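Local coordinates for protein DNA methyltransferase (Nicotiana tabacum, PDB 4ONQ) that probably methylates cytosine at C5 in DNA, as the catalytic domain of a plant DRM-type methyltransferase, with the cofactor analogue sinefungin bound in its pocket, at residues A[15-20]-A[71-76]; A[117-122]-A[166-171]; A[125-130]-A[203-208]; A[265-270]-A[283-288]. The protein carries 5 engineered substitutions. All blocks are in the same frame, centred on the assembly; numbering follows the deposited sequence.

Interaction 1 (A[15-20]-A[71-76])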
loop_
_atom_site.group_PDB
_atom_site.type_symbol
_atom_site.label_atom_id
_atom_site.label_comp_id
_atom_site.label_asym_id
_atom_site.label_seq_id
_atom_site.Cartn_x
_atom_site.Cartn_y
_atom_site.Cartn_z
ATOM N N PHE A 15 14.140 -3.715 7.825
ATOM C CA PHE A 15 15.529 -4.055 7.680
ATOM C C PHE A 15 16.206 -2.880 7.086
ATOM O O PHE A 15 17.350 -2.940 6.766
ATOM C CB PHE A 15 15.723 -5.218 6.746
ATOM C CG PHE A 15 15.147 -6.475 7.247
ATOM C CD1 PHE A 15 15.632 -7.047 8.379
ATOM C CD2 PHE A 15 14.121 -7.078 6.592
ATOM C CE1 PHE A 15 15.104 -8.209 8.860
ATOM C CE2 PHE A 15 13.576 -8.236 7.063
ATOM C CZ PHE A 15 14.068 -8.802 8.201
ATOM N N GLY A 16 15.471 -1.822 6.873
ATOM C CA GLY A 16 16.077 -0.617 6.340
ATOM C C GLY A 16 15.163 0.161 5.412
ATOM O O GLY A 16 14.363 -0.413 4.678
ATOM N N VAL A 17 15.284 1.481 5.457
ATOM C CA VAL A 17 14.562 2.355 4.545
ATOM C C VAL A 17 15.581 3.270 3.866
ATOM O O VAL A 17 16.627 3.566 4.444
ATOM C CB VAL A 17 13.473 3.173 5.283
ATOM C CG1 VAL A 17 12.362 2.255 5.785
ATOM C CG2 VAL A 17 14.078 3.967 6.431
ATOM N N PRO A 18 15.286 3.719 2.635
ATOM C CA PRO A 18 16.275 4.459 1.846
ATOM C C PRO A 18 16.704 5.789 2.456
ATOM O O PRO A 18 17.838 6.226 2.265
ATOM C CB PRO A 18 15.537 4.714 0.526
ATOM C CG PRO A 18 14.114 4.712 0.892
ATOM C CD PRO A 18 13.993 3.643 1.936
ATOM N N THR A 19 15.845 6.416 3.222
ATOM C CA THR A 19 16.075 7.751 3.710
ATOM C C THR A 19 16.810 7.852 5.041
ATOM O O THR A 19 17.047 8.912 5.543
ATOM C CB THR A 19 14.718 8.373 3.931
ATOM O OG1 THR A 19 14.857 9.477 4.805
ATOM C CG2 THR A 19 13.855 7.360 4.582
ATOM N N GLU A 20 17.124 6.733 5.636
ATOM C CA GLU A 20 17.790 6.798 6.889
ATOM C C GLU A 20 18.907 5.833 6.888
ATOM O O GLU A 20 19.017 5.010 6.008
ATOM C CB GLU A 20 16.851 6.415 7.996
ATOM C CG GLU A 20 15.608 7.172 7.968
ATOM C CD GLU A 20 15.605 8.288 8.919
ATOM O OE1 GLU A 20 16.270 8.162 9.950
ATOM O OE2 GLU A 20 14.934 9.288 8.646
ATOM N N LYS A 71 5.849 6.395 6.210
ATOM C CA LYS A 71 6.207 7.763 6.366
ATOM C C LYS A 71 7.614 7.979 5.964
ATOM O O LYS A 71 8.050 9.070 5.767
ATOM C CB LYS A 71 6.042 8.161 7.795
ATOM C CG LYS A 71 7.181 7.836 8.676
ATOM C CD LYS A 71 6.818 8.128 10.083
ATOM C CE LYS A 71 7.956 8.045 11.032
ATOM N NZ LYS A 71 7.499 8.299 12.396
ATOM N N TYR A 72 8.328 6.899 5.816
ATOM C CA TYR A 72 9.692 6.937 5.312
ATOM C C TYR A 72 9.726 6.870 3.790
ATOM O O TYR A 72 10.797 6.844 3.185
ATOM C CB TYR A 72 10.508 5.800 5.922
ATOM C CG TYR A 72 10.673 5.941 7.416
ATOM C CD1 TYR A 72 11.453 6.954 7.950
ATOM C CD2 TYR A 72 10.042 5.069 8.294
ATOM C CE1 TYR A 72 11.604 7.096 9.312
ATOM C CE2 TYR A 72 10.184 5.204 9.659
ATOM C CZ TYR A 72 10.969 6.219 10.161
ATOM O OH TYR A 72 11.124 6.362 11.519
ATOM N N PHE A 73 8.549 6.855 3.172
ATOM C CA PHE A 73 8.465 6.756 1.721
ATOM C C PHE A 73 7.593 7.840 1.099
ATOM O O PHE A 73 7.657 8.079 -0.108
ATOM C CB PHE A 73 7.981 5.367 1.309
ATOM C CG PHE A 73 8.928 4.265 1.691
ATOM C CD1 PHE A 73 9.865 3.798 0.788
ATOM C CD2 PHE A 73 8.891 3.708 2.959
ATOM C CE1 PHE A 73 10.738 2.786 1.134
ATOM C CE2 PHE A 73 9.764 2.702 3.313
ATOM C CZ PHE A 73 10.686 2.240 2.397
ATOM N N CYS A 74 6.790 8.498 1.927
ATOM C CA CYS A 74 5.883 9.535 1.449
ATOM C C CYS A 74 5.462 10.414 2.610
ATOM O O CYS A 74 5.945 10.246 3.726
ATOM C CB CYS A 74 4.647 8.923 0.791
ATOM S SG CYS A 74 3.628 7.956 1.926
ATOM N N ALA A 75 4.557 11.349 2.342
ATOM C CA ALA A 75 4.155 12.323 3.345
ATOM C C ALA A 75 2.989 11.847 4.215
ATOM O O ALA A 75 2.424 12.626 4.976
ATOM C CB ALA A 75 3.822 13.642 2.684
ATOM N N ALA A 76 2.613 10.595 4.133
ATOM C CA ALA A 76 1.576 10.044 4.966
ATOM C C ALA A 76 1.989 8.750 5.636
ATOM O O ALA A 76 2.530 7.883 5.027
ATOM C CB ALA A 76 0.305 9.830 4.181
#

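Interaction 2 (A[117-122]-A[166-171])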
loop_
_atom_site.group_PDB
_atom_site.type_symbol
_atom_site.label_atom_id
_atom_site.label_comp_id
_atom_site.label_asym_id
_atom_site.label_seq_id
_atom_site.Cartn_x
_atom_site.Cartn_y
_atom_site.Cartn_z
ATOM N N ASP A 117 -0.201 24.807 13.681
ATOM C CA ASP A 117 -0.442 23.438 13.239
ATOM C C ASP A 117 0.909 22.812 12.917
ATOM O O ASP A 117 1.494 23.082 11.868
ATOM C CB ASP A 117 -1.363 23.416 12.016
ATOM C CG ASP A 117 -1.857 22.014 11.668
ATOM O OD1 ASP A 117 -1.106 21.031 11.872
ATOM O OD2 ASP A 117 -3.005 21.895 11.184
ATOM N N PRO A 118 1.412 21.969 13.827
ATOM C CA PRO A 118 2.787 21.460 13.742
ATOM C C PRO A 118 2.954 20.286 12.789
ATOM O O PRO A 118 4.086 19.890 12.532
ATOM C CB PRO A 118 3.071 21.003 15.176
ATOM C CG PRO A 118 1.733 20.585 15.698
ATOM C CD PRO A 118 0.709 21.484 15.029
ATOM N N ARG A 119 1.855 19.738 12.279
ATOM C CA ARG A 119 1.929 18.577 11.397
ATOM C C ARG A 119 2.786 18.827 10.158
ATOM O O ARG A 119 2.675 19.866 9.506
ATOM C CB ARG A 119 0.538 18.155 10.946
ATOM C CG ARG A 119 -0.363 17.652 12.037
ATOM C CD ARG A 119 -1.741 17.358 11.465
ATOM N NE ARG A 119 -2.363 18.561 10.918
ATOM C CZ ARG A 119 -3.338 18.550 10.018
ATOM N NH1 ARG A 119 -3.796 17.397 9.552
ATOM N NH2 ARG A 119 -3.846 19.694 9.580
ATOM N N THR A 120 3.644 17.864 9.845
ATOM C CA THR A 120 4.368 17.870 8.580
ATOM C C THR A 120 4.133 16.525 7.911
ATOM O O THR A 120 4.600 16.262 6.805
ATOM C CB THR A 120 5.872 18.101 8.785
ATOM O OG1 THR A 120 6.392 17.089 9.653
ATOM C CG2 THR A 120 6.118 19.469 9.406
ATOM N N LYS A 121 3.372 15.685 8.599
ATOM C CA LYS A 121 3.098 14.336 8.149
ATOM C C LYS A 121 1.628 14.037 8.395
ATOM O O LYS A 121 1.082 14.382 9.446
ATOM C CB LYS A 121 3.948 13.350 8.949
ATOM C CG LYS A 121 4.623 12.290 8.114
ATOM C CD LYS A 121 5.952 12.780 7.561
ATOM C CE LYS A 121 6.596 11.707 6.709
ATOM N NZ LYS A 121 7.838 12.187 6.072
ATOM N N LEU A 122 0.985 13.399 7.427
ATOM C CA LEU A 122 -0.406 12.989 7.582
ATOM C C LEU A 122 -0.486 11.644 8.297
ATOM O O LEU A 122 0.475 10.879 8.306
ATOM C CB LEU A 122 -1.084 12.895 6.214
ATOM C CG LEU A 122 -1.285 14.220 5.474
ATOM C CD1 LEU A 122 -1.331 14.005 3.973
ATOM C CD2 LEU A 122 -2.564 14.887 5.942
ATOM N N LEU A 166 -7.371 16.284 7.699
ATOM C CA LEU A 166 -7.786 17.533 7.082
ATOM C C LEU A 166 -6.573 18.408 6.822
ATOM O O LEU A 166 -5.650 18.451 7.625
ATOM C CB LEU A 166 -8.785 18.256 7.977
ATOM C CG LEU A 166 -10.017 17.416 8.296
ATOM C CD1 LEU A 166 -10.896 18.142 9.283
ATOM C CD2 LEU A 166 -10.796 17.086 7.032
ATOM N N VAL A 167 -6.572 19.093 5.685
ATOM C CA VAL A 167 -5.459 19.948 5.310
ATOM C C VAL A 167 -5.979 21.361 5.076
ATOM O O VAL A 167 -7.127 21.545 4.693
ATOM C CB VAL A 167 -4.763 19.420 4.040
ATOM C CG1 VAL A 167 -4.130 18.049 4.311
ATOM C CG2 VAL A 167 -5.755 19.330 2.882
ATOM N N TRP A 168 -5.135 22.356 5.320
ATOM C CA TRP A 168 -5.533 23.747 5.131
ATOM C C TRP A 168 -5.464 24.130 3.664
ATOM O O TRP A 168 -4.460 23.879 3.006
ATOM C CB TRP A 168 -4.661 24.685 5.971
ATOM C CG TRP A 168 -4.772 24.406 7.436
ATOM C CD1 TRP A 168 -4.009 23.539 8.170
ATOM C CD2 TRP A 168 -5.715 24.983 8.348
ATOM N NE1 TRP A 168 -4.419 23.547 9.486
ATOM C CE2 TRP A 168 -5.463 24.424 9.620
ATOM C CE3 TRP A 168 -6.751 25.916 8.212
ATOM C CZ2 TRP A 168 -6.206 24.771 10.749
ATOM C CZ3 TRP A 168 -7.488 26.258 9.333
ATOM C CH2 TRP A 168 -7.211 25.683 10.587
ATOM N N VAL A 169 -6.541 24.725 3.154
ATOM C CA VAL A 169 -6.600 25.124 1.748
ATOM C C VAL A 169 -6.929 26.601 1.585
ATOM O O VAL A 169 -6.957 27.126 0.475
ATOM C CB VAL A 169 -7.628 24.289 0.963
ATOM C CG1 VAL A 169 -7.168 22.839 0.883
ATOM C CG2 VAL A 169 -8.997 24.394 1.610
ATOM N N GLY A 170 -7.183 27.265 2.701
ATOM C CA GLY A 170 -7.437 28.689 2.697
ATOM C C GLY A 170 -7.460 29.140 4.137
ATOM O O GLY A 170 -7.378 28.308 5.043
ATOM N N ARG A 171 -7.556 30.444 4.364
ATOM C CA ARG A 171 -7.666 30.950 5.724
ATOM C C ARG A 171 -9.035 30.565 6.281
ATOM O O ARG A 171 -10.064 30.798 5.634
ATOM C CB ARG A 171 -7.469 32.466 5.762
ATOM C CG ARG A 171 -7.196 33.009 7.154
ATOM C CD ARG A 171 -6.952 34.505 7.121
ATOM N NE ARG A 171 -5.966 34.870 6.108
ATOM C CZ ARG A 171 -5.452 36.088 5.969
ATOM N NH1 ARG A 171 -5.826 37.062 6.787
ATOM N NH2 ARG A 171 -4.562 36.329 5.016
#

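Interaction 3 (A[125-130]-A[203-208])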
loop_
_atom_site.group_PDB
_atom_site.type_symbol
_atom_site.label_atom_id
_atom_site.label_comp_id
_atom_site.label_asym_id
_atom_site.label_seq_id
_atom_site.Cartn_x
_atom_site.Cartn_y
_atom_site.Cartn_z
ATOM N N LEU A 125 -3.943 6.954 5.742
ATOM C CA LEU A 125 -5.017 7.355 4.836
ATOM C C LEU A 125 -6.155 6.342 4.886
ATOM O O LEU A 125 -5.939 5.167 4.613
ATOM C CB LEU A 125 -4.493 7.473 3.408
ATOM C CG LEU A 125 -3.287 8.387 3.201
ATOM C CD1 LEU A 125 -2.768 8.259 1.774
ATOM C CD2 LEU A 125 -3.638 9.829 3.522
ATOM N N GLN A 126 -7.355 6.783 5.247
ATOM C CA GLN A 126 -8.492 5.865 5.350
ATOM C C GLN A 126 -9.606 6.128 4.340
ATOM O O GLN A 126 -9.522 7.041 3.519
ATOM C CB GLN A 126 -9.063 5.830 6.772
ATOM C CG GLN A 126 -8.475 6.848 7.713
ATOM C CD GLN A 126 -8.046 6.238 9.037
ATOM O OE1 GLN A 126 -8.380 5.092 9.341
ATOM N NE2 GLN A 126 -7.290 7.002 9.826
ATOM N N THR A 127 -10.659 5.325 4.433
ATOM C CA THR A 127 -11.728 5.313 3.436
ATOM C C THR A 127 -12.745 6.448 3.613
ATOM O O THR A 127 -13.267 6.986 2.641
ATOM C CB THR A 127 -12.455 3.944 3.419
ATOM O OG1 THR A 127 -12.973 3.658 4.723
ATOM C CG2 THR A 127 -11.486 2.840 3.035
ATOM N N ALA A 128 -13.013 6.817 4.858
ATOM C CA ALA A 128 -14.037 7.809 5.154
ATOM C C ALA A 128 -13.462 9.217 5.127
ATOM O O ALA A 128 -12.322 9.437 5.534
ATOM C CB ALA A 128 -14.674 7.521 6.512
ATOM N N ILE A 129 -14.255 10.176 4.663
ATOM C CA ILE A 129 -13.783 11.550 4.608
ATOM C C ILE A 129 -14.558 12.519 5.507
ATOM O O ILE A 129 -15.731 12.309 5.818
ATOM C CB ILE A 129 -13.761 12.091 3.167
ATOM C CG1 ILE A 129 -15.171 12.378 2.674
ATOM C CG2 ILE A 129 -13.058 11.117 2.239
ATOM C CD1 ILE A 129 -15.181 13.122 1.376
ATOM N N GLY A 130 -13.875 13.579 5.925
ATOM C CA GLY A 130 -14.482 14.614 6.738
ATOM C C GLY A 130 -15.657 15.263 6.036
ATOM O O GLY A 130 -15.545 15.727 4.905
ATOM N N ARG A 203 -13.931 5.630 -4.752
ATOM C CA ARG A 203 -12.549 6.012 -5.022
ATOM C C ARG A 203 -11.808 6.008 -3.692
ATOM O O ARG A 203 -10.741 5.403 -3.556
ATOM C CB ARG A 203 -12.473 7.410 -5.635
ATOM C CG ARG A 203 -12.828 7.522 -7.103
ATOM C CD ARG A 203 -11.643 8.130 -7.836
ATOM N NE ARG A 203 -11.824 9.507 -8.273
ATOM C CZ ARG A 203 -10.822 10.290 -8.661
ATOM N NH1 ARG A 203 -11.062 11.540 -9.050
ATOM N NH2 ARG A 203 -9.575 9.824 -8.648
ATOM N N TYR A 204 -12.392 6.673 -2.698
ATOM C CA TYR A 204 -11.777 6.721 -1.371
ATOM C C TYR A 204 -11.663 5.349 -0.726
ATOM O O TYR A 204 -10.667 5.054 -0.085
ATOM C CB TYR A 204 -12.549 7.632 -0.433
ATOM C CG TYR A 204 -12.382 9.103 -0.700
ATOM C CD1 TYR A 204 -13.464 9.870 -1.106
ATOM C CD2 TYR A 204 -11.145 9.731 -0.536
ATOM C CE1 TYR A 204 -13.329 11.222 -1.337
ATOM C CE2 TYR A 204 -10.995 11.087 -0.774
ATOM C CZ TYR A 204 -12.097 11.825 -1.174
ATOM O OH TYR A 204 -11.999 13.173 -1.403
ATOM N N LYS A 205 -12.636 4.508 -0.903
ATOM C CA LYS A 205 -12.562 3.206 -0.346
ATOM C C LYS A 205 -11.511 2.334 -0.985
ATOM O O LYS A 205 -10.826 1.637 -0.322
ATOM C CB LYS A 205 -13.927 2.579 -0.421
ATOM C CG LYS A 205 -14.016 1.205 0.147
ATOM C CD LYS A 205 -15.346 0.559 -0.151
ATOM C CE LYS A 205 -15.577 -0.731 0.611
ATOM N NZ LYS A 205 -15.039 -1.942 -0.032
ATOM N N SER A 206 -11.368 2.400 -2.283
ATOM C CA SER A 206 -10.346 1.614 -2.966
ATOM C C SER A 206 -8.930 2.131 -2.696
ATOM O O SER A 206 -7.985 1.347 -2.587
ATOM C CB SER A 206 -10.619 1.555 -4.473
ATOM O OG SER A 206 -11.771 0.768 -4.753
ATOM N N LEU A 207 -8.783 3.448 -2.587
ATOM C CA LEU A 207 -7.476 4.023 -2.290
ATOM C C LEU A 207 -7.087 3.758 -0.836
ATOM O O LEU A 207 -5.968 3.323 -0.542
ATOM C CB LEU A 207 -7.468 5.522 -2.600
ATOM C CG LEU A 207 -7.499 5.890 -4.089
ATOM C CD1 LEU A 207 -8.037 7.314 -4.303
ATOM C CD2 LEU A 207 -6.119 5.757 -4.680
ATOM N N GLY A 208 -8.029 3.999 0.067
ATOM C CA GLY A 208 -7.810 3.817 1.492
ATOM C C GLY A 208 -7.364 2.420 1.878
ATOM O O GLY A 208 -6.708 2.236 2.897
#

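Interaction 4 (A[265-270]-A[283-288])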
loop_
_atom_site.group_PDB
_atom_site.type_symbol
_atom_site.label_atom_id
_atom_site.label_comp_id
_atom_site.label_asym_id
_atom_site.label_seq_id
_atom_site.Cartn_x
_atom_site.Cartn_y
_atom_site.Cartn_z
ATOM N N VAL A 265 -15.412 -2.724 -9.843
ATOM C CA VAL A 265 -14.853 -1.390 -9.968
ATOM C C VAL A 265 -13.307 -1.430 -9.924
ATOM O O VAL A 265 -12.621 -0.818 -10.771
ATOM C CB VAL A 265 -15.497 -0.485 -8.880
ATOM C CG1 VAL A 265 -14.466 0.275 -8.087
ATOM C CG2 VAL A 265 -16.562 0.426 -9.498
ATOM N N ASN A 266 -12.764 -2.195 -8.976
ATOM C CA ASN A 266 -11.317 -2.401 -8.887
ATOM C C ASN A 266 -10.739 -3.116 -10.114
ATOM O O ASN A 266 -9.728 -2.680 -10.686
ATOM C CB ASN A 266 -10.953 -3.161 -7.608
ATOM C CG ASN A 266 -11.200 -2.345 -6.348
ATOM O OD1 ASN A 266 -11.375 -1.127 -6.399
ATOM N ND2 ASN A 266 -11.207 -3.020 -5.202
ATOM N N ARG A 267 -11.387 -4.210 -10.511
ATOM C CA ARG A 267 -10.994 -4.965 -11.701
ATOM C C ARG A 267 -10.925 -4.081 -12.941
ATOM O O ARG A 267 -9.947 -4.114 -13.690
ATOM C CB ARG A 267 -11.948 -6.139 -11.951
ATOM C CG ARG A 267 -11.795 -7.292 -10.968
ATOM C CD ARG A 267 -12.487 -8.557 -11.468
ATOM N NE ARG A 267 -13.895 -8.336 -11.795
ATOM C CZ ARG A 267 -14.899 -8.502 -10.940
ATOM N NH1 ARG A 267 -16.146 -8.278 -11.331
ATOM N NH2 ARG A 267 -14.660 -8.892 -9.696
ATOM N N ASP A 268 -11.966 -3.284 -13.147
ATOM C CA ASP A 268 -12.012 -2.355 -14.269
ATOM C C ASP A 268 -10.907 -1.296 -14.203
ATOM O O ASP A 268 -10.343 -0.907 -15.235
ATOM C CB ASP A 268 -13.384 -1.688 -14.348
ATOM C CG ASP A 268 -14.477 -2.661 -14.718
ATOM O OD1 ASP A 268 -14.157 -3.680 -15.369
ATOM O OD2 ASP A 268 -15.651 -2.412 -14.360
ATOM N N ILE A 269 -10.611 -0.823 -12.995
ATOM C CA ILE A 269 -9.529 0.139 -12.817
ATOM C C ILE A 269 -8.209 -0.467 -13.297
ATOM O O ILE A 269 -7.430 0.164 -14.041
ATOM C CB ILE A 269 -9.409 0.586 -11.338
ATOM C CG1 ILE A 269 -10.468 1.637 -11.014
ATOM C CG2 ILE A 269 -8.037 1.153 -11.051
ATOM C CD1 ILE A 269 -10.722 1.804 -9.532
ATOM N N VAL A 270 -7.980 -1.710 -12.885
ATOM C CA VAL A 270 -6.730 -2.388 -13.200
ATOM C C VAL A 270 -6.639 -2.724 -14.689
ATOM O O VAL A 270 -5.579 -2.597 -15.290
ATOM C CB VAL A 270 -6.525 -3.642 -12.324
ATOM C CG1 VAL A 270 -5.303 -4.431 -12.779
ATOM C CG2 VAL A 270 -6.392 -3.245 -10.861
ATOM N N LEU A 283 -3.277 -10.247 -18.663
ATOM C CA LEU A 283 -3.907 -10.010 -17.405
ATOM C C LEU A 283 -5.136 -10.890 -17.260
ATOM O O LEU A 283 -6.017 -10.850 -18.043
ATOM C CB LEU A 283 -4.233 -8.534 -17.295
ATOM C CG LEU A 283 -5.154 -8.121 -16.187
ATOM C CD1 LEU A 283 -4.585 -8.370 -14.814
ATOM C CD2 LEU A 283 -5.652 -6.714 -16.337
ATOM N N ILE A 284 -5.186 -11.694 -16.225
ATOM C CA ILE A 284 -6.312 -12.578 -16.053
ATOM C C ILE A 284 -7.036 -12.356 -14.753
ATOM O O ILE A 284 -6.461 -12.480 -13.713
ATOM C CB ILE A 284 -5.860 -14.021 -16.110
ATOM C CG1 ILE A 284 -5.199 -14.273 -17.431
ATOM C CG2 ILE A 284 -7.030 -14.949 -16.004
ATOM C CD1 ILE A 284 -4.699 -15.668 -17.580
ATOM N N HIS A 285 -8.322 -12.072 -14.821
ATOM C CA HIS A 285 -9.095 -11.769 -13.618
ATOM C C HIS A 285 -9.974 -12.918 -13.126
ATOM O O HIS A 285 -10.630 -13.604 -13.910
ATOM C CB HIS A 285 -9.945 -10.508 -13.808
ATOM C CG HIS A 285 -9.261 -9.246 -13.376
ATOM N ND1 HIS A 285 -8.742 -9.077 -12.110
ATOM C CD2 HIS A 285 -9.020 -8.090 -14.039
ATOM C CE1 HIS A 285 -8.205 -7.874 -12.013
ATOM N NE2 HIS A 285 -8.364 -7.253 -13.169
ATOM N N PHE A 286 -9.965 -13.117 -11.812
ATOM C CA PHE A 286 -10.914 -14.000 -11.152
ATOM C C PHE A 286 -11.619 -13.188 -10.090
ATOM O O PHE A 286 -11.034 -12.270 -9.512
ATOM C CB PHE A 286 -10.203 -15.180 -10.500
ATOM C CG PHE A 286 -9.701 -16.197 -11.474
ATOM C CD1 PHE A 286 -10.540 -17.188 -11.950
ATOM C CD2 PHE A 286 -8.386 -16.171 -11.903
ATOM C CE1 PHE A 286 -10.081 -18.132 -12.847
ATOM C CE2 PHE A 286 -7.919 -17.114 -12.796
ATOM C CZ PHE A 286 -8.767 -18.095 -13.270
ATOM N N ASN A 287 -12.873 -13.528 -9.823
ATOM C CA ASN A 287 -13.676 -12.756 -8.888
ATOM C C ASN A 287 -13.514 -13.206 -7.443
ATOM O O ASN A 287 -13.475 -12.381 -6.532
ATOM C CB ASN A 287 -15.144 -12.774 -9.305
ATOM C CG ASN A 287 -15.364 -12.128 -10.658
ATOM O OD1 ASN A 287 -14.410 -11.733 -11.334
ATOM N ND2 ASN A 287 -16.625 -12.021 -11.067
ATOM N N ASP A 288 -13.401 -14.512 -7.232
ATOM C CA ASP A 288 -13.326 -15.029 -5.871
ATOM C C ASP A 288 -12.073 -15.856 -5.629
ATOM O O ASP A 288 -11.690 -16.691 -6.444
ATOM C CB ASP A 288 -14.573 -15.851 -5.532
ATOM C CG ASP A 288 -14.789 -15.996 -4.034
ATOM O OD1 ASP A 288 -13.828 -15.782 -3.266
ATOM O OD2 ASP A 288 -15.923 -16.325 -3.624
#

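Interaction 1 (A[15-20]-A[71-76])
Val17 wedges its two methyls into the notch between the consecutive aromatic side chains of Tyr72 and Phe73. One branch, CG1, lies beside the backbone N (chi1 -67°) and meets the Phe73 ring at CE2, 3.6 Å away. The other, CG2, leans obliquely toward the root of the Tyr72 ring, and the CB atom of Tyr72 lies 4.0 Å from Val17 CG1. A beta-branched residue suits the notch, because two methyls on one short side chain can touch both walls at once. Pro18 adds a second bump: its CD sits 3.5 Å from Phe73 CE1, the puckered pyrrolidine crossing the aromatic side chain at about a right angle. Phe73 also meets the ring of Tyr218 on helix 213-220, which Pro18 touches too.

These projections come from a type I beta turn, Val17 to Glu20, closed by a weak Glu20 N to Val17 O bond. They enter the loop that joins antiparallel strands 66-69 and 79-84 at one border of the methyltransferase sheet, where Tyr72 ends a short 3-10 segment. With its hydroxyl anti to the backbone N (chi1 161°), Thr19 presents its methyl instead, and CG2 rests 3.4 Å from Tyr72 O. Replacing Tyr72 by an alanine would probably open a gap beside Val17 CG2 and take away the ring edge that Glu20 lies against. Lys71 lays its CG over the centre of one face of that ring, 4.0 Å above the plane. Glu20, bent at its second torsion, brings OE2 to the ring's edge, 4.0 Å from Tyr72 CE1, with its carboxylate turned 66° from the ring.

Interaction 2 (A[117-122]-A[166-171])
Leu166 meets Arg119 through its carbonyl: the guanidinium takes Leu166 O end-on, with NH1 and NH2 each 2.9 Å from that oxygen. Both bonds run close to the guanidinium plane. A bend at the third torsion of Arg119 (chi3 -62°) turns the group so that its other side is offered to Asp117. There NE reaches Asp117 OD1 and NH2 reaches Asp117 OD2, each at 2.9 Å, in a side-on salt bridge, one nitrogen to each oxygen, that limits the turning of the carboxylate. Asp117 OD1 also accepts from the backbone N of Arg119, forming an Asx turn. A leucine in place of Arg119 would probably leave the buried Asp117 carboxylate without its countercharge and Leu166 O without both of these donors.

Val167, next along the strand, supplies an apolar patch, its CG1 lying 3.9 Å from Leu122 CD2. Trp168 then swings its indole edge toward the salt bridge. Its NE1 donates to Asp117 OD2 at 2.8 Å, nearly straight (164°), with the oxygen in the indole plane and the carboxylate turned 82° to it. Tryptophan suits this position because it combines a bulky apolar surface with one N-H for a buried acceptor; its ring also meets Trp113 edge-to-face.

Strand 166-170 pairs with 173-176 in a small antiparallel ribbon. Helix 151-164 touches Asp117 and Arg119, while Leu166 turns to helix 132-143, so the loop is bound into a helical subdomain beside the main sheet.

Interaction 3 (A[125-130]-A[203-208])
Gly208 N donates to Tyr204 O at 2.8 Å, a helical bond between two residues that both bear the loop 125-130. The loop lies across the 203-208 part of helix 200-208 with no hydrogen bond between the two segments. Close approach depends on Gly208: its CA is 4.1 Å from both Gln126 C and Thr127 CG2, and a beta carbon there would collide with both atoms. Glycine is therefore what lets the backbones come this near. Thr127 sets its methyl beside its own backbone N, with OG1 in the more confined position (chi1 57°), and CG2 settles on the helix backbone 3.6 Å from Lys205 CA. Its carbonyl oxygen, Thr127 O, comes to 3.2 Å from Tyr204 CB.

Ile129 packs on the aromatic ring. Its CG2 stands almost exactly on the ring normal, 3.3 Å from the centroid of the Tyr204 ring, a CH-pi contact in which the branch methyl of the isoleucine sits on the middle of the ring face; Ile129 CD1 reaches past the rim, 3.8 Å from Tyr204 CE1. The hydroxyl of Tyr204 is hydrogen-bonded to Leu177 O, which fixes the outer end of the ring while the isoleucine packs on its face.

Two carbonyl oxygens, Leu125 O and Gly208 O, stand 3.5 Å apart as acceptors. Arg78 serves both, bonding Gly208 O through NH1 and, weakly, Leu125 O through NH2. The helix is also a border of the cofactor site of this class I-like methyltransferase: the Lys205 side chain lies about 5 Å from sinefungin, and the pocket residues begin just beyond Gly208.

Interaction 4 (A[265-270]-A[283-288])
Arg267 and His285 make a CH-pi contact: the CG of Arg267 lies over the centre of the imidazole, 3.8 Å from the ring centroid. Leu283 CD1 sits toward the rim of the opposite face, so the ring is sandwiched between aliphatic groups. His285 ND1 bonds Ser259 O on the neighbouring strand, which fixes the ring's rotation.

Stacking of flat polar groups comes next. Bent at its third torsion (chi3 -55°), Arg267 turns its guanidinium over the amide of Asn287, the planes 13° apart. Asn287 OD1 lies 3.3 Å from Arg267 NH2, but above the guanidinium face, where the angle is too poor for a hydrogen bond. NH2 instead donates to Glu261 O. Arginine suits the place because its methylene chain covers the histidine while its flat head lies on the asparagine.

Apolar packing joins Val270 to Leu283, with Val270 CG1 4.2 Å from Leu283 CD2; Val270 CB also lies at the edge of the imidazole, 4.1 Å from His285 NE2.

The axes of helix segment 265-270 and strand segment 283-286 are antiparallel, at 179°, and approach to 10.3 Å. This is the return half of a beta-alpha-beta crossover that starts from strand 254-260, in the Rossmann-like sheet of the class I methyltransferases. Asn266 on the helix and Asp288 just after the strand both belong to the sinefungin pocket.

In the fold
Interactions 1, 2 and 3 are linked at one side of the chain. Interaction 1 touches interaction 2 through the Ala75 O to Leu122 N bond and interaction 3 through Ala76 against Leu125, although their centres lie about 21 and 22 Å away. Interactions 2 and 3 are interleaved along the sequence; 117-122 and 125-130 lie in one loop that leads into helix 132-143, and these contacts join the edge of the seven-stranded sheet to the helical part holding strand 166-170. Interaction 4, last along the chain, lies at the sheet's other border, about 30 Å from interaction 1 between centres. Ser206 OG to Asn266 OD1 ties it to interaction 3, so helical part and far border meet beside the sinefungin pocket.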